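Long-range contacts in Baccell_00875 (Bacteroides cellulosilyticus DSM 14838, PDB 5NO8), which probably acts as a polysaccharide lyase that removes the rhamnose caps, linked to glucuronic acid, from complex arabinogalactan proteins: residues P136-D141 against D224-P229; Q353-P358 against I376-T381; D388-A393 against Y437-Q442. All coordinates share one frame; numbering follows the deposited sequence.

Overall arrangement
Contact 1 lies far from the other two. It pairs two strands in a β-sheet well away from the centre of the chain, and its centre is about 51 Å from that of contact 2 and 52 Å from that of contact 3. The nearest atoms are still about 30 and 25 Å away. Contacts 2 and 3 are neighbours in the helix-rich part, with centres about 12 Å apart. They touch directly where N379 CG comes 3.7 Å from R389 O, and Y377 also packs on R389. All three contacts follow one another in series along the chain. D141 of contact 1 has a bound glycerol about 4 Å from its side chain, probably from the crystallisation liquor.

Contact 1 (P136-D141 against D224-P229); sequences PVSLYD and DLLLKP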
loop_
_atom_site.group_PDB
_atom_site.type_symbol
_atom_site.label_atom_id
_atom_site.label_comp_id
_atom_site.label_asym_id
_atom_site.label_seq_id
_atom_site.Cartn_x
_atom_site.Cartn_y
_atom_site.Cartn_z
ATOM N N PRO A 136 33.726 -19.495 -14.724
ATOM C CA PRO A 136 32.341 -19.232 -14.328
ATOM C C PRO A 136 32.236 -18.063 -13.339
ATOM O O PRO A 136 33.135 -17.852 -12.536
ATOM C CB PRO A 136 31.878 -20.553 -13.677
ATOM C CG PRO A 136 32.912 -21.574 -14.063
ATOM C CD PRO A 136 34.184 -20.834 -14.304
ATOM N N VAL A 137 31.148 -17.310 -13.450
ATOM C CA VAL A 137 30.846 -16.230 -12.525
ATOM C C VAL A 137 29.457 -16.449 -11.937
ATOM O O VAL A 137 28.571 -17.020 -12.591
ATOM C CB VAL A 137 30.893 -14.847 -13.201
ATOM C CG1 VAL A 137 32.273 -14.609 -13.830
ATOM C CG2 VAL A 137 29.814 -14.685 -14.256
ATOM N N SER A 138 29.281 -15.978 -10.702
ATOM C CA SER A 138 27.969 -15.874 -10.078
ATOM C C SER A 138 27.604 -14.397 -10.022
ATOM O O SER A 138 28.452 -13.559 -9.725
ATOM C CB SER A 138 27.965 -16.486 -8.700
ATOM O OG SER A 138 28.199 -17.883 -8.749
ATOM N N LEU A 139 26.390 -14.058 -10.404
ATOM C CA LEU A 139 25.919 -12.679 -10.331
ATOM C C LEU A 139 24.830 -12.631 -9.275
ATOM O O LEU A 139 23.888 -13.423 -9.343
ATOM C CB LEU A 139 25.333 -12.204 -11.671
ATOM C CG LEU A 139 26.315 -12.259 -12.873
ATOM C CD1 LEU A 139 25.675 -11.700 -14.136
ATOM C CD2 LEU A 139 27.610 -11.522 -12.532
ATOM N N TYR A 140 24.964 -11.716 -8.325
ATOM C CA TYR A 140 23.983 -11.515 -7.301
ATOM C C TYR A 140 23.462 -10.084 -7.379
ATOM O O TYR A 140 24.178 -9.168 -7.816
ATOM C CB TYR A 140 24.614 -11.747 -5.947
ATOM C CG TYR A 140 25.076 -13.138 -5.674
ATOM C CD1 TYR A 140 24.197 -14.087 -5.136
ATOM C CD2 TYR A 140 26.371 -13.546 -5.948
ATOM C CE1 TYR A 140 24.623 -15.357 -4.845
ATOM C CE2 TYR A 140 26.800 -14.835 -5.669
ATOM C CZ TYR A 140 25.902 -15.737 -5.125
ATOM O OH TYR A 140 26.308 -16.998 -4.806
ATOM N N ASP A 141 22.225 -9.871 -6.921
ATOM C CA ASP A 141 21.626 -8.530 -6.906
ATOM C C ASP A 141 21.783 -7.846 -8.265
ATOM O O ASP A 141 22.327 -6.743 -8.398
ATOM C CB ASP A 141 22.209 -7.703 -5.757
ATOM C CG ASP A 141 21.509 -7.992 -4.432
ATOM O OD1 ASP A 141 20.998 -9.139 -4.284
ATOM O OD2 ASP A 141 21.412 -7.070 -3.573
ATOM N N ASP A 224 19.208 -14.274 -9.221
ATOM C CA ASP A 224 20.641 -14.475 -9.099
ATOM C C ASP A 224 21.051 -15.528 -10.142
ATOM O O ASP A 224 20.293 -16.455 -10.422
ATOM C CB ASP A 224 21.023 -14.869 -7.678
ATOM C CG ASP A 224 20.827 -13.717 -6.659
ATOM O OD1 ASP A 224 20.841 -12.482 -6.965
ATOM O OD2 ASP A 224 20.697 -14.062 -5.464
ATOM N N LEU A 225 22.228 -15.358 -10.736
ATOM C CA LEU A 225 22.626 -16.119 -11.924
ATOM C C LEU A 225 23.973 -16.807 -11.688
ATOM O O LEU A 225 24.803 -16.362 -10.861
ATOM C CB LEU A 225 22.755 -15.203 -13.159
ATOM C CG LEU A 225 21.571 -14.321 -13.556
ATOM C CD1 LEU A 225 21.883 -13.361 -14.683
ATOM C CD2 LEU A 225 20.418 -15.225 -13.928
ATOM N N LEU A 226 24.168 -17.897 -12.417
ATOM C CA LEU A 226 25.465 -18.549 -12.498
ATOM C C LEU A 226 25.715 -18.738 -13.986
ATOM O O LEU A 226 24.923 -19.422 -14.639
ATOM C CB LEU A 226 25.437 -19.887 -11.751
ATOM C CG LEU A 226 26.723 -20.717 -11.708
ATOM C CD1 LEU A 226 27.906 -19.949 -11.271
ATOM C CD2 LEU A 226 26.558 -21.896 -10.763
ATOM N N LEU A 227 26.771 -18.111 -14.517
ATOM C CA LEU A 227 27.036 -18.157 -15.947
ATOM C C LEU A 227 28.400 -18.755 -16.195
ATOM O O LEU A 227 29.393 -18.218 -15.745
ATOM C CB LEU A 227 26.963 -16.778 -16.573
ATOM C CG LEU A 227 25.615 -16.077 -16.499
ATOM C CD1 LEU A 227 25.771 -14.687 -17.074
ATOM C CD2 LEU A 227 24.559 -16.898 -17.221
ATOM N N LYS A 228 28.426 -19.896 -16.873
ATOM C CA LYS A 228 29.690 -20.485 -17.325
ATOM C C LYS A 228 30.245 -19.631 -18.456
ATOM O O LYS A 228 29.524 -18.819 -19.039
ATOM C CB LYS A 228 29.501 -21.942 -17.766
ATOM C CG LYS A 228 29.170 -22.875 -16.610
ATOM C CD LYS A 228 28.630 -24.202 -17.129
ATOM C CE LYS A 228 27.984 -24.993 -16.021
ATOM N NZ LYS A 228 27.346 -26.235 -16.535
ATOM N N PRO A 229 31.533 -19.805 -18.796
ATOM C CA PRO A 229 32.059 -19.009 -19.907
ATOM C C PRO A 229 31.254 -19.189 -21.189
ATOM O O PRO A 229 30.900 -20.298 -21.530
ATOM C CB PRO A 229 33.464 -19.583 -20.092
ATOM C CG PRO A 229 33.851 -19.916 -18.700
ATOM C CD PRO A 229 32.608 -20.555 -18.132
HETATM O O HOH W 1 21.430 -11.760 -4.017
#
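L139 sends its CD1 methyl into the notch between L225 and L227. It rests 4.2 Å from L225 CD1 and equally far from L227 CD1. V137 continues this apolar face, with its CG2 lying 4.2 Å from L227 CB. On the other face L226 is the bump. Its CG is anti to the backbone N (chi1 -179°), and the side chain leans across to the other strand, where CD1 rests over the shallow step between V137 O and S138 OG, 3.3 Å from each of these oxygens. At the far end the rings of P136 and P229 lean together through their CD atoms. The backbones beneath form an antiparallel β-ladder. V137 with L227 and L139 with L225 are hydrogen-bonded pairs, and S138 with L226 is the non-hydrogen-bonded pair between them. Strand 137-145 pairs with strand 75-81 as well, so it has a sheet neighbour on both edges. V137 and L139 also touch I110 of strand 110-119, which joins this sheet to the antiparallel sheet packed against it. At the D141 end the ladder gives way to a carboxylate. D224 turns its OD1 to D141 N, at 3.0 Å, and the amide approaches on the syn side, 29° out of the carboxylate plane. D224 OD2 lies at the edge of the Y140 ring, 3.5 Å from CD1. A water donates to D224 OD2 and to D141 OD1, bridging two carboxylates of like charge. D141 also has a hydrogen bond with Y663 and a salt bridge to K664. R198 makes long, weak ion pairs with both acids, and these positive charges probably ease the repulsion.

Contact 2 (Q353-P358 against I376-T381); sequences QQMNNP and IYLNDT
The backbones of Q353-M355 and I376 pass without β-pairing, and their nearest CA atoms, those of Q353 and I376, are 6.1 Å apart. I376 fills the gap. Its CB points toward the opposite segment, and the extended CG1-CD1 arm (chi2 166°) carries the terminal methyl onto the backbone. CD1 lies over the flat face of the peptide that joins Q353 to Q354, 3.9 Å from Q353 C and almost straight above it. The same methyl is 4.0 Å from Q354 O and 4.1 Å from M355 N, so one carbon spans two successive peptide groups. Behind it CG1 leans on Q353 CA at 4.1 Å. The second meeting is between M355 and L378. M355 leaves with CG anti to the backbone N (chi1 179°) and then bends at both later torsions. That bend hooks the CE methyl round toward L378. CE and L378 CD2 meet methyl to methyl at 3.7 Å, and the two side chains cross at about a right angle. The contact is wholly apolar on the side-chain level. Polar groups beside it turn to other partners. The amide of Q353 bonds to M367 O and R345, and L378 O accepts from R362. Q353 and M355 also make backbone bonds to the intervening loop, with M367 and with G364 and A365. The contact thus brings together the two ends of the chain between Q353 and I376. Segment 353-358 comes after helix 338-352, while I376 lies in strand 375-376, the outer strand of a small antiparallel sheet. Y369 of the adjoining strand 369-370 packs on both Q353 and I376, and R420 of helix 412-429 bonds to N356.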
loop_
_atom_site.group_PDB
_atom_site.type_symbol
_atom_site.label_atom_id
_atom_site.label_comp_id
_atom_site.label_asym_id
_atom_site.label_seq_id
_atom_site.Cartn_x
_atom_site.Cartn_y
_atom_site.Cartn_z
ATOM N N GLN A 353 -0.145 -3.185 26.516
ATOM C CA GLN A 353 0.056 -1.869 25.894
ATOM C C GLN A 353 -0.700 -0.732 26.583
ATOM O O GLN A 353 -0.652 0.394 26.103
ATOM C CB GLN A 353 -0.275 -1.907 24.393
ATOM C CG GLN A 353 0.512 -2.973 23.628
ATOM C CD GLN A 353 0.550 -2.789 22.118
ATOM O OE1 GLN A 353 0.611 -3.786 21.384
ATOM N NE2 GLN A 353 0.583 -1.526 21.640
ATOM N N GLN A 354 -1.393 -1.005 27.688
ATOM C CA GLN A 354 -2.001 0.068 28.486
ATOM C C GLN A 354 -1.071 0.417 29.654
ATOM O O GLN A 354 -0.657 -0.448 30.414
ATOM C CB GLN A 354 -3.406 -0.296 28.991
ATOM C CG GLN A 354 -4.143 0.910 29.618
ATOM C CD GLN A 354 -5.617 0.678 29.866
ATOM O OE1 GLN A 354 -6.458 1.595 29.713
ATOM N NE2 GLN A 354 -5.965 -0.560 30.176
ATOM N N MET A 355 -0.729 1.701 29.773
ATOM C CA MET A 355 0.039 2.194 30.917
ATOM C C MET A 355 -0.794 1.990 32.193
ATOM O O MET A 355 -1.880 2.542 32.298
ATOM C CB MET A 355 0.327 3.696 30.741
ATOM C CG MET A 355 1.113 4.352 31.891
ATOM S SD MET A 355 2.689 3.569 32.227
ATOM C CE MET A 355 3.661 4.155 30.831
ATOM N N ASN A 356 -0.292 1.173 33.110
ATOM C CA ASN A 356 -0.930 0.912 34.394
ATOM C C ASN A 356 0.070 1.294 35.495
ATOM O O ASN A 356 0.851 0.488 35.957
ATOM C CB ASN A 356 -1.365 -0.559 34.497
ATOM C CG ASN A 356 -2.421 -0.932 33.463
ATOM O OD1 ASN A 356 -3.234 -0.108 33.038
ATOM N ND2 ASN A 356 -2.409 -2.193 33.055
ATOM N N ASN A 357 0.073 2.563 35.862
ATOM C CA ASN A 357 1.082 3.088 36.785
ATOM C C ASN A 357 0.502 4.408 37.239
ATOM O O ASN A 357 0.672 5.422 36.552
ATOM C CB ASN A 357 2.433 3.256 36.063
ATOM C CG ASN A 357 3.525 3.891 36.934
ATOM O OD1 ASN A 357 3.416 3.984 38.158
ATOM N ND2 ASN A 357 4.594 4.317 36.289
ATOM N N PRO A 358 -0.259 4.388 38.356
ATOM C CA PRO A 358 -0.645 5.686 38.915
ATOM C C PRO A 358 0.653 6.423 39.212
ATOM O O PRO A 358 1.631 5.781 39.579
ATOM C CB PRO A 358 -1.424 5.321 40.191
ATOM C CG PRO A 358 -1.106 3.885 40.476
ATOM C CD PRO A 358 -0.780 3.257 39.154
ATOM N N ILE A 376 6.455 -1.425 26.657
ATOM C CA ILE A 376 5.898 -0.168 26.171
ATOM C C ILE A 376 7.051 0.787 25.821
ATOM O O ILE A 376 8.056 0.852 26.546
ATOM C CB ILE A 376 4.944 0.473 27.203
ATOM C CG1 ILE A 376 3.610 -0.278 27.220
ATOM C CG2 ILE A 376 4.613 1.921 26.845
ATOM C CD1 ILE A 376 2.722 0.031 28.398
ATOM N N TYR A 377 6.925 1.469 24.675
ATOM C CA TYR A 377 7.876 2.500 24.271
ATOM C C TYR A 377 7.468 3.839 24.874
ATOM O O TYR A 377 6.405 4.387 24.565
ATOM C CB TYR A 377 7.970 2.623 22.750
ATOM C CG TYR A 377 9.005 3.654 22.327
ATOM C CD1 TYR A 377 10.359 3.459 22.595
ATOM C CD2 TYR A 377 8.621 4.831 21.676
ATOM C CE1 TYR A 377 11.311 4.420 22.230
ATOM C CE2 TYR A 377 9.562 5.791 21.299
ATOM C CZ TYR A 377 10.907 5.575 21.568
ATOM O OH TYR A 377 11.839 6.535 21.199
ATOM N N LEU A 378 8.345 4.374 25.725
ATOM C CA LEU A 378 8.033 5.551 26.534
ATOM C C LEU A 378 8.359 6.897 25.870
ATOM O O LEU A 378 8.064 7.959 26.444
ATOM C CB LEU A 378 8.769 5.448 27.875
ATOM C CG LEU A 378 8.439 4.225 28.730
ATOM C CD1 LEU A 378 9.329 4.209 29.979
ATOM C CD2 LEU A 378 6.966 4.228 29.092
ATOM N N ASN A 379 8.945 6.862 24.668
ATOM C CA ASN A 379 9.222 8.078 23.889
ATOM C C ASN A 379 10.173 9.001 24.645
ATOM O O ASN A 379 9.978 10.218 24.717
ATOM C CB ASN A 379 7.925 8.795 23.530
ATOM C CG ASN A 379 8.044 9.609 22.264
ATOM O OD1 ASN A 379 8.949 9.401 21.450
ATOM N ND2 ASN A 379 7.122 10.518 22.082
ATOM N N ASP A 380 11.198 8.361 25.192
ATOM C CA ASP A 380 12.167 8.951 26.104
ATOM C C ASP A 380 13.590 8.763 25.555
ATOM O O ASP A 380 14.560 8.946 26.287
ATOM C CB ASP A 380 12.025 8.280 27.491
ATOM C CG ASP A 380 12.244 6.746 27.450
ATOM O OD1 ASP A 380 12.071 6.110 26.370
ATOM O OD2 ASP A 380 12.574 6.166 28.506
ATOM N N THR A 381 13.692 8.408 24.267
ATOM C CA THR A 381 14.953 8.078 23.580
ATOM C C THR A 381 14.939 8.782 22.212
ATOM O O THR A 381 13.852 9.043 21.669
ATOM C CB THR A 381 15.096 6.552 23.358
#

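Contact 3 (D388-A393 against Y437-Q442); sequences DRDEGA and YSSVDQ
D390 faces S438 with its carboxylate turned so that two different groups of the serine meet it. The S438 hydroxyl donates to D390 OD2. The bond is modelled at 2.5 Å, very short, and the exact length is doubtful. The S438 carbonyl oxygen lies over the face of the same carboxylate, 3.3 Å from D390 CG. Both side chains take the crowded first-torsion position, between backbone N and carbonyl carbon (chi1 77° in D390), which brings OD2 and OG together. The other oxygen of D390 turns back on its own segment. D390 OD1 accepts from G392 N at 3.3 Å, an Asx turn that holds the carboxylate over the bend. E391 reaches further along the partner loop, to S439 and V440. Its chain bends at chi2 and lays the carboxylate alongside S439, with OE2 3.3 Å from S439 CA. From there OE2 takes the amide of V440 at 2.9 Å, in a fairly straight bond (163° at the hydrogen) that comes from above the carboxylate plane. Both V440 methyls approach this oxygen from one side, CG1 and CG2 each 3.6 Å from E391 OE2. At the other end A393 CB packs on S438 CB. A water there links A393 N to Y437 O and completes the seam. The seam ties the loop before helix 396-409 to the loop between helices 412-429 and 448-465. F424 of helix 412-429 touches both E391 and V440. Across the seam each buried acid takes one donor, a hydroxyl for D390 and a backbone amide for E391. R395 forms a salt bridge with D390 OD1, which would offset part of its negative charge. If E391 is ionised, its charge would probably polarise the V440 N-H.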
loop_
_atom_site.group_PDB
_atom_site.type_symbol
_atom_site.label_atom_id
_atom_site.label_comp_id
_atom_site.label_asym_id
_atom_site.label_seq_id
_atom_site.Cartn_x
_atom_site.Cartn_y
_atom_site.Cartn_z
ATOM N N ASP A 388 5.102 11.210 16.515
ATOM C CA ASP A 388 4.459 10.043 15.912
ATOM C C ASP A 388 4.622 8.745 16.720
ATOM O O ASP A 388 4.134 7.692 16.289
ATOM C CB ASP A 388 4.904 9.865 14.457
ATOM C CG ASP A 388 4.333 10.943 13.525
ATOM O OD1 ASP A 388 3.130 11.275 13.630
ATOM O OD2 ASP A 388 5.105 11.471 12.688
ATOM N N ARG A 389 5.272 8.817 17.883
ATOM C CA ARG A 389 5.403 7.681 18.789
ATOM C C ARG A 389 4.868 8.050 20.181
ATOM O O ARG A 389 5.245 7.432 21.187
ATOM C CB ARG A 389 6.868 7.235 18.856
ATOM C CG ARG A 389 7.424 6.759 17.512
ATOM C CD ARG A 389 8.943 6.892 17.401
ATOM N NE ARG A 389 9.386 6.368 16.107
ATOM C CZ ARG A 389 9.293 7.008 14.940
ATOM N NH1 ARG A 389 8.805 8.258 14.875
ATOM N NH2 ARG A 389 9.699 6.398 13.812
ATOM N N ASP A 390 3.959 9.028 20.221
ATOM C CA ASP A 390 3.469 9.539 21.486
ATOM C C ASP A 390 2.180 8.823 21.896
ATOM O O ASP A 390 1.766 7.856 21.250
ATOM C CB ASP A 390 3.393 11.099 21.462
ATOM C CG ASP A 390 2.205 11.674 20.687
ATOM O OD1 ASP A 390 1.292 10.977 20.168
ATOM O OD2 ASP A 390 2.198 12.928 20.570
ATOM N N GLU A 391 1.572 9.301 22.973
ATOM C CA GLU A 391 0.495 8.612 23.680
ATOM C C GLU A 391 -0.922 8.964 23.205
ATOM O O GLU A 391 -1.912 8.532 23.817
ATOM C CB GLU A 391 0.664 8.868 25.203
ATOM C CG GLU A 391 0.554 10.330 25.631
ATOM C CD GLU A 391 1.883 11.073 25.711
ATOM O OE1 GLU A 391 2.815 10.801 24.896
ATOM O OE2 GLU A 391 1.987 11.971 26.593
ATOM N N GLY A 392 -1.042 9.735 22.118
ATOM C CA GLY A 392 -2.336 10.122 21.570
ATOM C C GLY A 392 -2.362 9.939 20.065
ATOM O O GLY A 392 -1.742 8.997 19.533
ATOM N N ALA A 393 -3.053 10.848 19.380
ATOM C CA ALA A 393 -3.142 10.863 17.919
ATOM C C ALA A 393 -3.624 9.504 17.383
ATOM O O ALA A 393 -4.666 9.013 17.825
ATOM C CB ALA A 393 -1.810 11.295 17.297
ATOM N N TYR A 437 -4.888 17.580 22.046
ATOM C CA TYR A 437 -3.467 17.344 21.850
ATOM C C TYR A 437 -3.213 15.835 21.786
ATOM O O TYR A 437 -4.123 15.037 22.006
ATOM C CB TYR A 437 -2.678 17.975 22.993
ATOM C CG TYR A 437 -2.808 19.480 22.980
ATOM C CD1 TYR A 437 -2.040 20.252 22.095
ATOM C CD2 TYR A 437 -3.725 20.130 23.801
ATOM C CE1 TYR A 437 -2.169 21.635 22.054
ATOM C CE2 TYR A 437 -3.849 21.512 23.781
ATOM C CZ TYR A 437 -3.073 22.258 22.904
ATOM O OH TYR A 437 -3.201 23.633 22.855
ATOM N N SER A 438 -1.977 15.470 21.496
ATOM C CA SER A 438 -1.577 14.066 21.406
ATOM C C SER A 438 -0.632 13.632 22.540
ATOM O O SER A 438 -0.304 12.452 22.627
ATOM C CB SER A 438 -0.956 13.810 20.024
ATOM O OG SER A 438 0.325 14.425 19.891
ATOM N N SER A 439 -0.169 14.563 23.393
ATOM C CA SER A 439 0.658 14.218 24.545
ATOM C C SER A 439 0.261 15.040 25.795
ATOM O O SER A 439 -0.392 16.091 25.678
ATOM C CB SER A 439 2.150 14.363 24.215
ATOM O OG SER A 439 2.471 15.711 23.881
ATOM N N VAL A 440 0.621 14.513 26.967
ATOM C CA VAL A 440 0.181 15.067 28.263
ATOM C C VAL A 440 0.760 16.462 28.550
ATOM O O VAL A 440 0.104 17.261 29.202
ATOM C CB VAL A 440 0.462 14.127 29.455
ATOM C CG1 VAL A 440 -0.254 12.782 29.259
ATOM C CG2 VAL A 440 1.958 13.900 29.679
ATOM N N ASP A 441 1.962 16.743 28.061
ATOM C CA ASP A 441 2.524 18.115 28.091
ATOM C C ASP A 441 1.638 19.184 27.402
ATOM O O ASP A 441 1.647 20.350 27.805
ATOM C CB ASP A 441 3.938 18.150 27.477
ATOM C CG ASP A 441 3.986 17.567 26.058
ATOM O OD1 ASP A 441 4.077 16.323 25.944
ATOM O OD2 ASP A 441 3.926 18.339 25.070
ATOM N N GLN A 442 0.905 18.787 26.363
ATOM C CA GLN A 442 0.088 19.687 25.546
ATOM C C GLN A 442 0.902 20.862 24.937
ATOM O O GLN A 442 0.326 21.903 24.610
ATOM C CB GLN A 442 -1.140 20.201 26.324
ATOM C CG GLN A 442 -2.038 19.106 26.902
ATOM C CD GLN A 442 -3.347 19.630 27.486
ATOM O OE1 GLN A 442 -3.577 20.838 27.567
ATOM N NE2 GLN A 442 -4.214 18.711 27.906
HETATM O O HOH W 2 -4.807 12.988 20.387
#